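Local coordinates for AdeR (Acinetobacter baumannii, PDB 5X5L), which binds DNA through this C-terminal OmpR/PhoB-type domain and probably regulates transcription as the response regulator of a two-component system, at residues C[26-37]-C[72-83]. Numbering follows the deposited sequence.
With nucleotides of chain J; nucleotides of chain I.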
loop_
_atom_site.group_PDB
_atom_site.type_symbol
_atom_site.label_atom_id
_atom_site.label_comp_id
_atom_site.label_asym_id
_atom_site.label_seq_id
_atom_site.Cartn_x
_atom_site.Cartn_y
_atom_site.Cartn_z
ATOM N N ILE C 26 -7.431 19.511 -0.436
ATOM C CA ILE C 26 -6.955 19.420 0.939
ATOM C C ILE C 26 -7.348 18.088 1.589
ATOM O O ILE C 26 -8.529 17.749 1.627
ATOM C CB ILE C 26 -7.516 20.566 1.800
ATOM C CG1 ILE C 26 -7.090 21.935 1.267
ATOM C CG2 ILE C 26 -7.117 20.388 3.281
ATOM C CD1 ILE C 26 -7.656 23.110 2.076
ATOM N N LEU C 27 -6.352 17.341 2.087
ATOM C CA LEU C 27 -6.580 16.059 2.731
ATOM C C LEU C 27 -7.046 16.263 4.167
ATOM O O LEU C 27 -6.488 17.089 4.887
ATOM C CB LEU C 27 -5.292 15.215 2.729
ATOM C CG LEU C 27 -5.293 13.855 3.444
ATOM C CD1 LEU C 27 -6.272 12.922 2.782
ATOM C CD2 LEU C 27 -3.900 13.267 3.414
ATOM N N LEU C 28 -8.056 15.500 4.575
ATOM C CA LEU C 28 -8.557 15.548 5.949
ATOM C C LEU C 28 -7.943 14.443 6.780
ATOM O O LEU C 28 -7.726 13.332 6.292
ATOM C CB LEU C 28 -10.076 15.401 5.989
ATOM C CG LEU C 28 -10.965 16.597 5.751
ATOM C CD1 LEU C 28 -10.456 17.455 4.627
ATOM C CD2 LEU C 28 -12.390 16.156 5.496
ATOM N N ASN C 29 -7.706 14.756 8.050
ATOM C CA ASN C 29 -7.225 13.794 9.035
ATOM C C ASN C 29 -8.447 13.252 9.771
ATOM O O ASN C 29 -8.836 13.770 10.818
ATOM C CB ASN C 29 -6.224 14.463 9.994
ATOM C CG ASN C 29 -5.432 13.461 10.822
ATOM O OD1 ASN C 29 -6.008 12.489 11.359
ATOM N ND2 ASN C 29 -4.091 13.717 10.967
ATOM N N LEU C 30 -9.034 12.194 9.212
ATOM C CA LEU C 30 -10.163 11.524 9.818
ATOM C C LEU C 30 -9.737 10.307 10.627
ATOM O O LEU C 30 -8.796 9.645 10.285
ATOM C CB LEU C 30 -11.153 11.098 8.729
ATOM C CG LEU C 30 -12.095 12.254 8.314
ATOM C CD1 LEU C 30 -11.390 13.386 7.675
ATOM C CD2 LEU C 30 -13.246 11.751 7.450
ATOM N N THR C 31 -10.544 10.024 11.631
ATOM C CA THR C 31 -10.438 8.807 12.405
ATOM C C THR C 31 -11.109 7.703 11.567
ATOM O O THR C 31 -11.781 8.003 10.580
ATOM C CB THR C 31 -11.168 8.943 13.765
ATOM O OG1 THR C 31 -12.570 8.848 13.559
ATOM C CG2 THR C 31 -10.799 10.216 14.534
ATOM N N LEU C 32 -10.930 6.441 11.952
ATOM C CA LEU C 32 -11.567 5.321 11.250
ATOM C C LEU C 32 -13.090 5.415 11.291
ATOM O O LEU C 32 -13.736 5.267 10.256
ATOM C CB LEU C 32 -11.119 3.974 11.821
ATOM C CG LEU C 32 -11.637 2.726 11.090
ATOM C CD1 LEU C 32 -11.109 2.663 9.664
ATOM C CD2 LEU C 32 -11.225 1.466 11.830
ATOM N N THR C 33 -13.656 5.646 12.477
ATOM C CA THR C 33 -15.099 5.867 12.613
ATOM C C THR C 33 -15.577 6.997 11.706
ATOM O O THR C 33 -16.524 6.832 10.950
ATOM C CB THR C 33 -15.494 6.185 14.069
ATOM O OG1 THR C 33 -15.058 5.104 14.891
ATOM C CG2 THR C 33 -17.005 6.345 14.191
ATOM N N GLU C 34 -14.890 8.136 11.788
ATOM C CA GLU C 34 -15.187 9.317 10.964
ATOM C C GLU C 34 -15.114 9.019 9.457
ATOM O O GLU C 34 -15.955 9.483 8.692
ATOM C CB GLU C 34 -14.258 10.475 11.332
ATOM C CG GLU C 34 -14.540 11.089 12.703
ATOM C CD GLU C 34 -13.407 11.962 13.258
ATOM O OE1 GLU C 34 -12.406 12.219 12.550
ATOM O OE2 GLU C 34 -13.520 12.398 14.425
ATOM N N TYR C 35 -14.117 8.245 9.039
ATOM C CA TYR C 35 -13.999 7.824 7.635
ATOM C C TYR C 35 -15.207 6.986 7.205
ATOM O O TYR C 35 -15.740 7.175 6.119
ATOM C CB TYR C 35 -12.712 7.012 7.407
ATOM C CG TYR C 35 -12.584 6.489 5.997
ATOM C CD1 TYR C 35 -11.991 7.274 5.007
ATOM C CD2 TYR C 35 -13.056 5.229 5.645
ATOM C CE1 TYR C 35 -11.859 6.809 3.700
ATOM C CE2 TYR C 35 -12.934 4.763 4.343
ATOM C CZ TYR C 35 -12.332 5.557 3.376
ATOM O OH TYR C 35 -12.210 5.086 2.084
ATOM N N LYS C 36 -15.608 6.047 8.053
ATOM C CA LYS C 36 -16.746 5.171 7.757
ATOM C C LYS C 36 -18.047 5.963 7.609
ATOM O O LYS C 36 -18.818 5.708 6.697
ATOM C CB LYS C 36 -16.914 4.087 8.831
ATOM C CG LYS C 36 -15.851 3.005 8.789
ATOM C CD LYS C 36 -16.212 1.803 9.650
ATOM C CE LYS C 36 -14.936 0.961 9.782
ATOM N NZ LYS C 36 -15.128 -0.339 10.474
ATOM N N ILE C 37 -18.264 6.929 8.492
ATOM C CA ILE C 37 -19.449 7.790 8.448
ATOM C C ILE C 37 -19.541 8.508 7.101
ATOM O O ILE C 37 -20.530 8.340 6.382
ATOM C CB ILE C 37 -19.471 8.792 9.633
ATOM C CG1 ILE C 37 -19.768 8.033 10.935
ATOM C CG2 ILE C 37 -20.516 9.881 9.425
ATOM C CD1 ILE C 37 -19.634 8.863 12.193
ATOM N N HIS C 72 -19.492 11.501 17.249
ATOM C CA HIS C 72 -18.669 11.176 16.080
ATOM C C HIS C 72 -18.989 12.081 14.902
ATOM O O HIS C 72 -18.088 12.505 14.181
ATOM C CB HIS C 72 -18.790 9.714 15.642
ATOM C CG HIS C 72 -18.090 8.746 16.545
ATOM N ND1 HIS C 72 -16.715 8.603 16.566
ATOM C CD2 HIS C 72 -18.575 7.843 17.422
ATOM C CE1 HIS C 72 -16.388 7.674 17.443
ATOM N NE2 HIS C 72 -17.499 7.197 17.977
ATOM N N VAL C 73 -20.280 12.369 14.718
ATOM C CA VAL C 73 -20.747 13.225 13.626
ATOM C C VAL C 73 -20.282 14.652 13.866
ATOM O O VAL C 73 -19.835 15.307 12.929
ATOM C CB VAL C 73 -22.286 13.154 13.463
ATOM C CG1 VAL C 73 -22.802 14.175 12.457
ATOM C CG2 VAL C 73 -22.712 11.747 13.035
ATOM N N SER C 74 -20.373 15.117 15.115
ATOM C CA SER C 74 -19.887 16.447 15.505
ATOM C C SER C 74 -18.417 16.640 15.164
ATOM O O SER C 74 -18.046 17.626 14.517
ATOM C CB SER C 74 -20.077 16.673 17.003
ATOM O OG SER C 74 -19.576 17.944 17.376
ATOM N N LYS C 75 -17.592 15.681 15.599
ATOM C CA LYS C 75 -16.148 15.738 15.370
ATOM C C LYS C 75 -15.803 15.731 13.890
ATOM O O LYS C 75 -14.898 16.465 13.465
ATOM C CB LYS C 75 -15.428 14.599 16.101
ATOM C CG LYS C 75 -15.430 14.771 17.597
ATOM C CD LYS C 75 -14.884 13.544 18.313
ATOM C CE LYS C 75 -14.770 13.791 19.795
ATOM N NZ LYS C 75 -15.997 13.489 20.605
ATOM N N LEU C 76 -16.524 14.927 13.107
ATOM C CA LEU C 76 -16.389 14.962 11.652
ATOM C C LEU C 76 -16.794 16.335 11.114
ATOM O O LEU C 76 -16.078 16.901 10.290
ATOM C CB LEU C 76 -17.222 13.854 10.988
ATOM C CG LEU C 76 -17.283 13.841 9.453
ATOM C CD1 LEU C 76 -15.886 13.780 8.841
ATOM C CD2 LEU C 76 -18.138 12.677 8.952
ATOM N N ARG C 77 -17.931 16.862 11.585
ATOM C CA ARG C 77 -18.451 18.153 11.108
ATOM C C ARG C 77 -17.436 19.257 11.322
ATOM O O ARG C 77 -17.177 20.034 10.403
ATOM C CB ARG C 77 -19.779 18.525 11.792
ATOM C CG ARG C 77 -20.371 19.867 11.392
ATOM C CD ARG C 77 -21.642 20.228 12.157
ATOM N NE ARG C 77 -22.706 19.227 12.032
ATOM C CZ ARG C 77 -23.179 18.445 13.009
ATOM N NH1 ARG C 77 -22.713 18.505 14.258
ATOM N NH2 ARG C 77 -24.163 17.585 12.731
ATOM N N LYS C 78 -16.852 19.317 12.524
ATOM C CA LYS C 78 -15.843 20.327 12.826
ATOM C C LYS C 78 -14.690 20.267 11.823
ATOM O O LYS C 78 -14.271 21.300 11.298
ATOM C CB LYS C 78 -15.332 20.184 14.265
ATOM C CG LYS C 78 -14.288 21.205 14.698
ATOM C CD LYS C 78 -14.811 22.645 14.644
ATOM C CE LYS C 78 -13.737 23.645 14.232
ATOM N NZ LYS C 78 -12.749 23.905 15.324
ATOM N N LYS C 79 -14.215 19.060 11.529
ATOM C CA LYS C 79 -13.142 18.879 10.547
ATOM C C LYS C 79 -13.544 19.349 9.142
ATOM O O LYS C 79 -12.718 19.913 8.422
ATOM C CB LYS C 79 -12.652 17.425 10.534
ATOM C CG LYS C 79 -11.868 17.079 11.795
ATOM C CD LYS C 79 -11.530 15.605 11.881
ATOM C CE LYS C 79 -10.829 15.269 13.186
ATOM N NZ LYS C 79 -10.519 13.823 13.321
ATOM N N LEU C 80 -14.804 19.143 8.763
ATOM C CA LEU C 80 -15.320 19.699 7.510
ATOM C C LEU C 80 -15.383 21.226 7.532
ATOM O O LEU C 80 -15.024 21.858 6.533
ATOM C CB LEU C 80 -16.695 19.113 7.165
ATOM C CG LEU C 80 -16.715 17.638 6.769
ATOM C CD1 LEU C 80 -18.107 17.060 6.780
ATOM C CD2 LEU C 80 -16.152 17.479 5.385
ATOM N N GLU C 81 -15.813 21.818 8.651
ATOM C CA GLU C 81 -15.946 23.286 8.736
ATOM C C GLU C 81 -14.600 24.008 8.675
ATOM O O GLU C 81 -14.521 25.087 8.079
ATOM C CB GLU C 81 -16.717 23.746 9.990
ATOM C CG GLU C 81 -18.147 23.254 10.146
ATOM C CD GLU C 81 -18.728 23.512 11.536
ATOM O OE1 GLU C 81 -18.024 24.015 12.448
ATOM O OE2 GLU C 81 -19.927 23.241 11.717
ATOM N N GLU C 82 -13.544 23.418 9.261
ATOM C CA GLU C 82 -12.193 24.008 9.164
ATOM C C GLU C 82 -11.587 23.989 7.747
ATOM O O GLU C 82 -10.577 24.654 7.517
ATOM C CB GLU C 82 -11.203 23.440 10.207
ATOM C CG GLU C 82 -11.054 21.936 10.271
ATOM C CD GLU C 82 -9.849 21.489 11.133
ATOM O OE1 GLU C 82 -9.191 22.313 11.831
ATOM O OE2 GLU C 82 -9.557 20.280 11.115
ATOM N N GLN C 83 -12.220 23.269 6.817
ATOM C CA GLN C 83 -11.911 23.372 5.378
ATOM C C GLN C 83 -13.003 24.149 4.639
ATOM O O GLN C 83 -13.224 23.930 3.443
ATOM C CB GLN C 83 -11.717 21.982 4.758
ATOM C CG GLN C 83 -10.768 21.073 5.526
ATOM C CD GLN C 83 -9.435 21.713 5.865
ATOM O OE1 GLN C 83 -8.872 22.480 5.075
ATOM N NE2 GLN C 83 -8.922 21.400 7.053
ATOM P P DT J 15 -12.497 6.375 16.341
ATOM O OP1 DT J 15 -12.548 5.760 14.995
ATOM O OP2 DT J 15 -12.730 7.833 16.488
ATOM O "O5'" DT J 15 -13.505 5.570 17.275
ATOM C "C5'" DT J 15 -13.148 4.287 17.815
ATOM C "C4'" DT J 15 -13.617 4.211 19.247
ATOM O "O4'" DT J 15 -12.832 5.098 20.074
ATOM C "C3'" DT J 15 -15.072 4.644 19.427
ATOM O "O3'" DT J 15 -15.842 3.560 19.939
ATOM C "C2'" DT J 15 -15.007 5.801 20.407
ATOM C "C1'" DT J 15 -13.674 5.600 21.091
ATOM N N1 DT J 15 -13.034 6.814 21.653
ATOM C C2 DT J 15 -12.761 6.863 23.003
ATOM O O2 DT J 15 -13.055 5.967 23.777
ATOM N N3 DT J 15 -12.132 8.013 23.420
ATOM C C4 DT J 15 -11.760 9.090 22.638
ATOM O O4 DT J 15 -11.202 10.055 23.152
ATOM C C5 DT J 15 -12.069 8.967 21.229
ATOM C C7 DT J 15 -11.710 10.088 20.304
ATOM C C6 DT J 15 -12.679 7.849 20.814
ATOM P P DG I 7 -21.086 21.373 16.754
ATOM O OP1 DG I 7 -20.786 22.604 15.980
ATOM O OP2 DG I 7 -20.903 20.036 16.120
ATOM O "O5'" DG I 7 -20.222 21.384 18.089
ATOM C "C5'" DG I 7 -20.419 22.363 19.124
ATOM C "C4'" DG I 7 -19.570 22.030 20.330
ATOM O "O4'" DG I 7 -20.282 21.106 21.187
ATOM C "C3'" DG I 7 -18.229 21.363 20.014
ATOM O "O3'" DG I 7 -17.187 21.866 20.852
ATOM C "C2'" DG I 7 -18.468 19.901 20.337
ATOM C "C1'" DG I 7 -19.447 19.996 21.490
ATOM N N9 DG I 7 -20.303 18.829 21.706
ATOM C C8 DG I 7 -20.874 18.012 20.761
ATOM N N7 DG I 7 -21.608 17.062 21.279
ATOM C C5 DG I 7 -21.498 17.254 22.647
ATOM C C6 DG I 7 -22.065 16.525 23.722
ATOM O O6 DG I 7 -22.812 15.542 23.675
ATOM N N1 DG I 7 -21.694 17.058 24.953
ATOM C C2 DG I 7 -20.890 18.159 25.127
ATOM N N2 DG I 7 -20.663 18.530 26.395
ATOM N N3 DG I 7 -20.356 18.848 24.131
ATOM C C4 DG I 7 -20.697 18.342 22.928
ATOM P P DC J 16 -17.415 3.588 19.809
ATOM O OP1 DC J 16 -17.889 2.193 19.619
ATOM O OP2 DC J 16 -17.773 4.635 18.826
ATOM O "O5'" DC J 16 -17.872 4.084 21.244
ATOM C "C5'" DC J 16 -17.585 3.302 22.410
ATOM C "C4'" DC J 16 -17.621 4.200 23.621
ATOM O "O4'" DC J 16 -16.698 5.286 23.426
ATOM C "C3'" DC J 16 -18.979 4.854 23.857
ATOM O "O3'" DC J 16 -19.691 4.126 24.858
ATOM C "C2'" DC J 16 -18.646 6.296 24.226
ATOM C "C1'" DC J 16 -17.130 6.373 24.217
ATOM N N1 DC J 16 -16.541 7.601 23.649
ATOM C C2 DC J 16 -15.781 8.429 24.478
ATOM O O2 DC J 16 -15.674 8.140 25.678
ATOM N N3 DC J 16 -15.203 9.536 23.957
ATOM C C4 DC J 16 -15.358 9.822 22.662
ATOM N N4 DC J 16 -14.778 10.928 22.191
ATOM C C5 DC J 16 -16.122 8.991 21.793
ATOM C C6 DC J 16 -16.684 7.897 22.322
#
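Within the winged helix-turn-helix domain of AdeR, Glu-34, at the start of helix 32-41, reaches Lys-79 of the recognition helix 66-81 in a salt bridge, OE1 to NZ 2.6 Å. The lysine comes in on the syn lone pair of OE1, whereas Thr-31 N meets the same oxygen from above the carboxylate plane, 50° out of it. Because Thr-31 OG1 in turn accepts from Glu-34 N, the two residues form a capping box, and the carboxylate both closes the helix start and holds the lysine. The Lys-79 chain is extended beyond CG, and its NZ also donates a hydrogen bond to Asn-29 O (3.0 Å), in the carbonyl plane. Glu-34 sits as a knob among His-72, Lys-75, Leu-76 and Lys-79, where the axes of segments 32-37 and 72-81 approach to 9.6 Å at a crossing angle of -82°.

This is the OmpR/PhoB-type layout, with helix 66-81 against the DNA: His-72 NE2 donates to OP2 of DC16 of chain J (2.7 Å), and Lys-75 NZ hydrogen-bonds O6 of a guanine base. Thr-33 lays CG2 over one face of the His-72 ring, 3.5 Å from its centroid, a CH-pi contact. OG1, beside the backbone N (chi1 -57°), turns to the phosphate of DT15 of chain J, whose OP1 accepts from Thr-33 N at 2.8 Å, while CG2, anti to that N, is the branch that meets the ring.

Apolar contacts flank the polar centre. Leu-76 splits its methyls, CD1 to Leu-30 CD2 and CD2 to Ile-37 CG2 (3.7 Å), while the Leu-28 and Leu-80 side chains cross at about a right angle, meeting through their CD2 methyls.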